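Local atomic coordinates of putative uncharacterized protein (Chaetomium thermophilum, PDB entry 5T8V), a protein that probably loads cohesin onto chromatin, this chain being the HEAT-repeat C-terminal fragment of the longer loader Scc2. Residues R254-L266 / P305-G319. Residues are numbered along the deposited sequence; the frame is centred on the assembly and turned at random.
Sequences RLVAMDMICQIFL and PVSALIMRLVQTSAG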
loop_
_atom_site.group_PDB
_atom_site.type_symbol
_atom_site.label_atom_id
_atom_site.label_comp_id
_atom_site.label_asym_id
_atom_site.label_seq_id
_atom_site.Cartn_x
_atom_site.Cartn_y
_atom_site.Cartn_z
ATOM N N ARG A 254 45.132 10.989 -0.011
ATOM C CA ARG A 254 43.854 10.930 0.695
ATOM C C ARG A 254 43.981 10.129 1.988
ATOM O O ARG A 254 43.524 10.562 3.056
ATOM C CB ARG A 254 42.790 10.318 -0.219
ATOM C CG ARG A 254 41.367 10.774 0.058
ATOM C CD ARG A 254 40.446 10.402 -1.100
ATOM N NE ARG A 254 40.515 8.978 -1.424
ATOM C CZ ARG A 254 40.001 8.430 -2.522
ATOM N NH1 ARG A 254 39.378 9.184 -3.421
ATOM N NH2 ARG A 254 40.115 7.124 -2.728
ATOM N N LEU A 255 44.616 8.959 1.910
ATOM C CA LEU A 255 44.760 8.112 3.092
ATOM C C LEU A 255 45.574 8.810 4.177
ATOM O O LEU A 255 45.182 8.826 5.351
ATOM C CB LEU A 255 45.402 6.782 2.702
ATOM C CG LEU A 255 44.407 5.651 2.453
ATOM C CD1 LEU A 255 45.052 4.524 1.668
ATOM C CD2 LEU A 255 43.865 5.140 3.782
ATOM N N VAL A 256 46.719 9.387 3.805
ATOM C CA VAL A 256 47.526 10.122 4.778
ATOM C C VAL A 256 46.689 11.197 5.461
ATOM O O VAL A 256 46.794 11.413 6.676
ATOM C CB VAL A 256 48.770 10.719 4.092
ATOM C CG1 VAL A 256 49.415 11.800 4.958
ATOM C CG2 VAL A 256 49.776 9.620 3.796
ATOM N N ALA A 257 45.847 11.889 4.688
ATOM C CA ALA A 257 45.005 12.926 5.271
ATOM C C ALA A 257 44.035 12.339 6.288
ATOM O O ALA A 257 43.858 12.891 7.382
ATOM C CB ALA A 257 44.246 13.669 4.174
ATOM N N MET A 258 43.390 11.221 5.945
ATOM C CA MET A 258 42.486 10.577 6.893
ATOM C C MET A 258 43.213 10.217 8.185
ATOM O O MET A 258 42.712 10.473 9.287
ATOM C CB MET A 258 41.864 9.336 6.260
ATOM C CG MET A 258 40.888 9.658 5.146
ATOM S SD MET A 258 40.138 8.188 4.434
ATOM C CE MET A 258 39.003 8.927 3.263
ATOM N N ASP A 259 44.403 9.624 8.068
ATOM C CA ASP A 259 45.187 9.304 9.258
ATOM C C ASP A 259 45.432 10.550 10.099
ATOM O O ASP A 259 45.272 10.529 11.326
ATOM C CB ASP A 259 46.513 8.661 8.855
ATOM C CG ASP A 259 46.337 7.264 8.293
ATOM O OD1 ASP A 259 45.176 6.824 8.151
ATOM O OD2 ASP A 259 47.356 6.611 7.989
ATOM N N MET A 260 45.814 11.652 9.452
ATOM C CA MET A 260 46.115 12.875 10.191
ATOM C C MET A 260 44.885 13.384 10.935
ATOM O O MET A 260 44.966 13.753 12.114
ATOM C CB MET A 260 46.646 13.941 9.232
ATOM C CG MET A 260 47.214 15.167 9.927
ATOM S SD MET A 260 47.924 16.361 8.781
ATOM C CE MET A 260 49.349 15.461 8.178
ATOM N N ILE A 261 43.731 13.406 10.264
ATOM C CA ILE A 261 42.517 13.907 10.903
ATOM C C ILE A 261 42.116 13.007 12.064
ATOM O O ILE A 261 41.652 13.488 13.101
ATOM C CB ILE A 261 41.377 14.041 9.879
ATOM C CG1 ILE A 261 41.751 15.062 8.802
ATOM C CG2 ILE A 261 40.083 14.464 10.584
ATOM C CD1 ILE A 261 40.749 15.164 7.665
ATOM N N CYS A 262 42.261 11.690 11.905
ATOM C CA CYS A 262 41.981 10.790 13.019
ATOM C C CYS A 262 42.906 11.071 14.194
ATOM O O CYS A 262 42.482 11.029 15.356
ATOM C CB CYS A 262 42.114 9.336 12.573
ATOM S SG CYS A 262 40.794 8.802 11.480
ATOM N N GLN A 263 44.176 11.361 13.914
ATOM C CA GLN A 263 45.116 11.658 14.989
ATOM C C GLN A 263 44.713 12.922 15.736
ATOM O O GLN A 263 44.586 12.913 16.965
ATOM C CB GLN A 263 46.527 11.783 14.423
ATOM C CG GLN A 263 47.291 10.483 14.469
ATOM C CD GLN A 263 47.907 10.239 15.825
ATOM O OE1 GLN A 263 48.920 10.842 16.165
ATOM N NE2 GLN A 263 47.297 9.361 16.611
ATOM N N ILE A 264 44.506 14.022 15.010
ATOM C CA ILE A 264 44.070 15.259 15.655
ATOM C C ILE A 264 42.790 15.017 16.448
ATOM O O ILE A 264 42.645 15.479 17.587
ATOM C CB ILE A 264 43.885 16.371 14.605
ATOM C CG1 ILE A 264 45.210 16.647 13.888
ATOM C CG2 ILE A 264 43.348 17.647 15.259
ATOM C CD1 ILE A 264 45.099 17.621 12.726
ATOM N N PHE A 265 41.846 14.282 15.856
ATOM C CA PHE A 265 40.574 14.001 16.512
ATOM C C PHE A 265 40.769 13.222 17.805
ATOM O O PHE A 265 40.020 13.418 18.768
ATOM C CB PHE A 265 39.673 13.227 15.549
ATOM C CG PHE A 265 38.317 12.896 16.102
ATOM C CD1 PHE A 265 38.115 11.735 16.831
ATOM C CD2 PHE A 265 37.238 13.730 15.870
ATOM C CE1 PHE A 265 36.869 11.423 17.332
ATOM C CE2 PHE A 265 35.987 13.421 16.370
ATOM C CZ PHE A 265 35.803 12.265 17.100
ATOM N N LEU A 266 41.768 12.342 17.848
ATOM C CA LEU A 266 41.957 11.473 19.002
ATOM C C LEU A 266 42.656 12.195 20.149
ATOM O O LEU A 266 42.251 12.058 21.308
ATOM C CB LEU A 266 42.748 10.236 18.579
ATOM C CG LEU A 266 43.170 9.230 19.649
ATOM C CD1 LEU A 266 43.254 7.852 19.029
ATOM C CD2 LEU A 266 44.517 9.600 20.267
ATOM N N PRO A 305 34.675 9.413 0.304
ATOM C CA PRO A 305 35.732 9.395 1.331
ATOM C C PRO A 305 35.319 10.033 2.644
ATOM O O PRO A 305 35.810 9.619 3.703
ATOM C CB PRO A 305 36.875 10.168 0.659
ATOM C CG PRO A 305 36.200 11.058 -0.318
ATOM C CD PRO A 305 35.027 10.279 -0.833
ATOM N N VAL A 306 34.436 11.032 2.617
ATOM C CA VAL A 306 33.980 11.640 3.862
ATOM C C VAL A 306 33.299 10.599 4.742
ATOM O O VAL A 306 33.461 10.602 5.967
ATOM C CB VAL A 306 33.051 12.833 3.570
ATOM C CG1 VAL A 306 31.803 12.377 2.819
ATOM C CG2 VAL A 306 32.679 13.547 4.860
ATOM N N SER A 307 32.523 9.697 4.137
ATOM C CA SER A 307 31.899 8.627 4.909
ATOM C C SER A 307 32.957 7.779 5.603
ATOM O O SER A 307 32.878 7.521 6.812
ATOM C CB SER A 307 31.029 7.762 3.996
ATOM O OG SER A 307 29.970 8.512 3.423
ATOM N N ALA A 308 33.968 7.346 4.847
ATOM C CA ALA A 308 35.045 6.551 5.426
ATOM C C ALA A 308 35.706 7.282 6.586
ATOM O O ALA A 308 36.013 6.674 7.619
ATOM C CB ALA A 308 36.077 6.209 4.354
ATOM N N LEU A 309 35.934 8.589 6.439
ATOM C CA LEU A 309 36.581 9.340 7.509
ATOM C C LEU A 309 35.683 9.425 8.735
ATOM O O LEU A 309 36.132 9.187 9.858
ATOM C CB LEU A 309 36.964 10.741 7.031
ATOM C CG LEU A 309 37.543 11.641 8.131
ATOM C CD1 LEU A 309 38.817 11.037 8.709
ATOM C CD2 LEU A 309 37.802 13.036 7.610
ATOM N N ILE A 310 34.412 9.781 8.540
ATOM C CA ILE A 310 33.465 9.833 9.654
ATOM C C ILE A 310 33.506 8.529 10.438
ATOM O O ILE A 310 33.717 8.514 11.659
ATOM C CB ILE A 310 32.049 10.132 9.130
ATOM C CG1 ILE A 310 31.960 11.567 8.598
ATOM C CG2 ILE A 310 30.995 9.883 10.213
ATOM C CD1 ILE A 310 32.051 12.651 9.664
ATOM N N MET A 311 33.316 7.408 9.739
ATOM C CA MET A 311 33.305 6.122 10.423
ATOM C C MET A 311 34.624 5.875 11.144
ATOM O O MET A 311 34.634 5.435 12.300
ATOM C CB MET A 311 33.006 5.007 9.424
ATOM C CG MET A 311 31.681 5.201 8.701
ATOM S SD MET A 311 31.387 3.973 7.427
ATOM C CE MET A 311 31.040 2.573 8.453
ATOM N N ARG A 312 35.747 6.181 10.490
ATOM C CA ARG A 312 37.046 6.027 11.138
ATOM C C ARG A 312 37.108 6.809 12.444
ATOM O O ARG A 312 37.574 6.296 13.467
ATOM C CB ARG A 312 38.162 6.478 10.196
ATOM C CG ARG A 312 38.541 5.447 9.150
ATOM C CD ARG A 312 39.900 5.756 8.545
ATOM N NE ARG A 312 40.964 5.710 9.543
ATOM C CZ ARG A 312 42.241 5.971 9.284
ATOM N NH1 ARG A 312 42.621 6.297 8.055
ATOM N NH2 ARG A 312 43.141 5.905 10.256
ATOM N N LEU A 313 36.646 8.062 12.425
ATOM C CA LEU A 313 36.608 8.856 13.648
ATOM C C LEU A 313 35.752 8.182 14.708
ATOM O O LEU A 313 36.075 8.231 15.901
ATOM C CB LEU A 313 36.075 10.260 13.353
ATOM C CG LEU A 313 36.880 11.136 12.390
ATOM C CD1 LEU A 313 36.274 12.530 12.327
ATOM C CD2 LEU A 313 38.339 11.206 12.795
ATOM N N VAL A 314 34.654 7.547 14.295
ATOM C CA VAL A 314 33.830 6.838 15.267
ATOM C C VAL A 314 34.579 5.647 15.853
ATOM O O VAL A 314 34.349 5.280 17.012
ATOM C CB VAL A 314 32.498 6.405 14.629
ATOM C CG1 VAL A 314 31.683 5.552 15.605
ATOM C CG2 VAL A 314 31.702 7.624 14.198
ATOM N N GLN A 315 35.478 5.023 15.087
ATOM C CA GLN A 315 36.179 3.838 15.579
ATOM C C GLN A 315 37.487 4.162 16.291
ATOM O O GLN A 315 38.064 3.267 16.920
ATOM C CB GLN A 315 36.475 2.850 14.443
ATOM C CG GLN A 315 35.564 2.968 13.247
ATOM C CD GLN A 315 35.529 1.719 12.395
ATOM O OE1 GLN A 315 34.472 1.322 11.905
ATOM N NE2 GLN A 315 36.688 1.108 12.188
ATOM N N THR A 316 37.973 5.402 16.213
ATOM C CA THR A 316 39.151 5.779 16.989
ATOM C C THR A 316 38.883 5.790 18.487
ATOM O O THR A 316 39.830 5.945 19.265
ATOM C CB THR A 316 39.665 7.161 16.567
ATOM O OG1 THR A 316 38.605 8.126 16.653
ATOM C CG2 THR A 316 40.220 7.126 15.151
ATOM N N SER A 317 37.624 5.626 18.905
ATOM C CA SER A 317 37.280 5.690 20.323
ATOM C C SER A 317 38.192 4.805 21.162
ATOM O O SER A 317 38.653 5.213 22.235
ATOM C CB SER A 317 35.821 5.284 20.514
ATOM O OG SER A 317 34.976 6.083 19.704
ATOM N N ALA A 318 38.461 3.588 20.694
ATOM C CA ALA A 318 39.375 2.691 21.386
ATOM C C ALA A 318 40.837 3.063 21.181
ATOM O O ALA A 318 41.713 2.379 21.724
ATOM C CB ALA A 318 39.140 1.251 20.924
ATOM N N GLY A 319 41.122 4.117 20.423
ATOM C CA GLY A 319 42.489 4.533 20.171
ATOM C C GLY A 319 43.181 5.068 21.410
ATOM O O GLY A 319 42.561 5.226 22.462
#
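Arg312 and Asp259 supply the charged link in an otherwise largely apolar packing of two helices, a worked example of a buried helix pair, here in a HEAT-repeat cohesin loader, that joins apolar packing to a single salt bridge. The axes of 254-266 and 305-315 come within 9.7 Å and run broadly in the same direction, 37° apart. Arg312 bends at chi3 and carries its guanidinium across to Asp259, where NH1 meets OD1 nearly along the C-O axis at 2.6 Å, a bond lying in the guanidinium plane. NH2 adds a weak second bond to the same oxygen, and the carboxylate stands steeply against the guanidinium, the planes 80° apart. One face of that guanidinium takes the sulfur of Cys262, 3.7 Å from NE. A leucine in place of Arg312 would probably leave the Asp259 carboxylate without its charged mate and take away the guanidinium face that lies against the Cys262 sulfur.

Among the apolar contacts, Met258 is a knob set in a hole formed by Pro305, Ala308, Leu309 and Arg312; its chain, extended beyond CG, brings CE to 3.6 Å from Pro305 CB. Farther along, Leu309 CD2 abuts Ile261 CD1, while Leu313 CD2 packs on the Cys262 SG and on Phe265 CB. With CG anti to the backbone N (chi1 -179°), the Phe265 ring turns one face to Leu313, whose CB makes a CH-pi contact 4.1 Å from the ring centroid. Thr316 sets CG2 against Cys262 CB, and its hydroxyl donates to Leu313 O at 2.6 Å within its own segment.

Helix 190-213 packs on helix 247-267 through Val256 and Ile264, while helix 357-391 touches Phe265 and helix 527-550 touches Arg312. The short strands 295-296 and 302-303 lie in the connection between the paired helices.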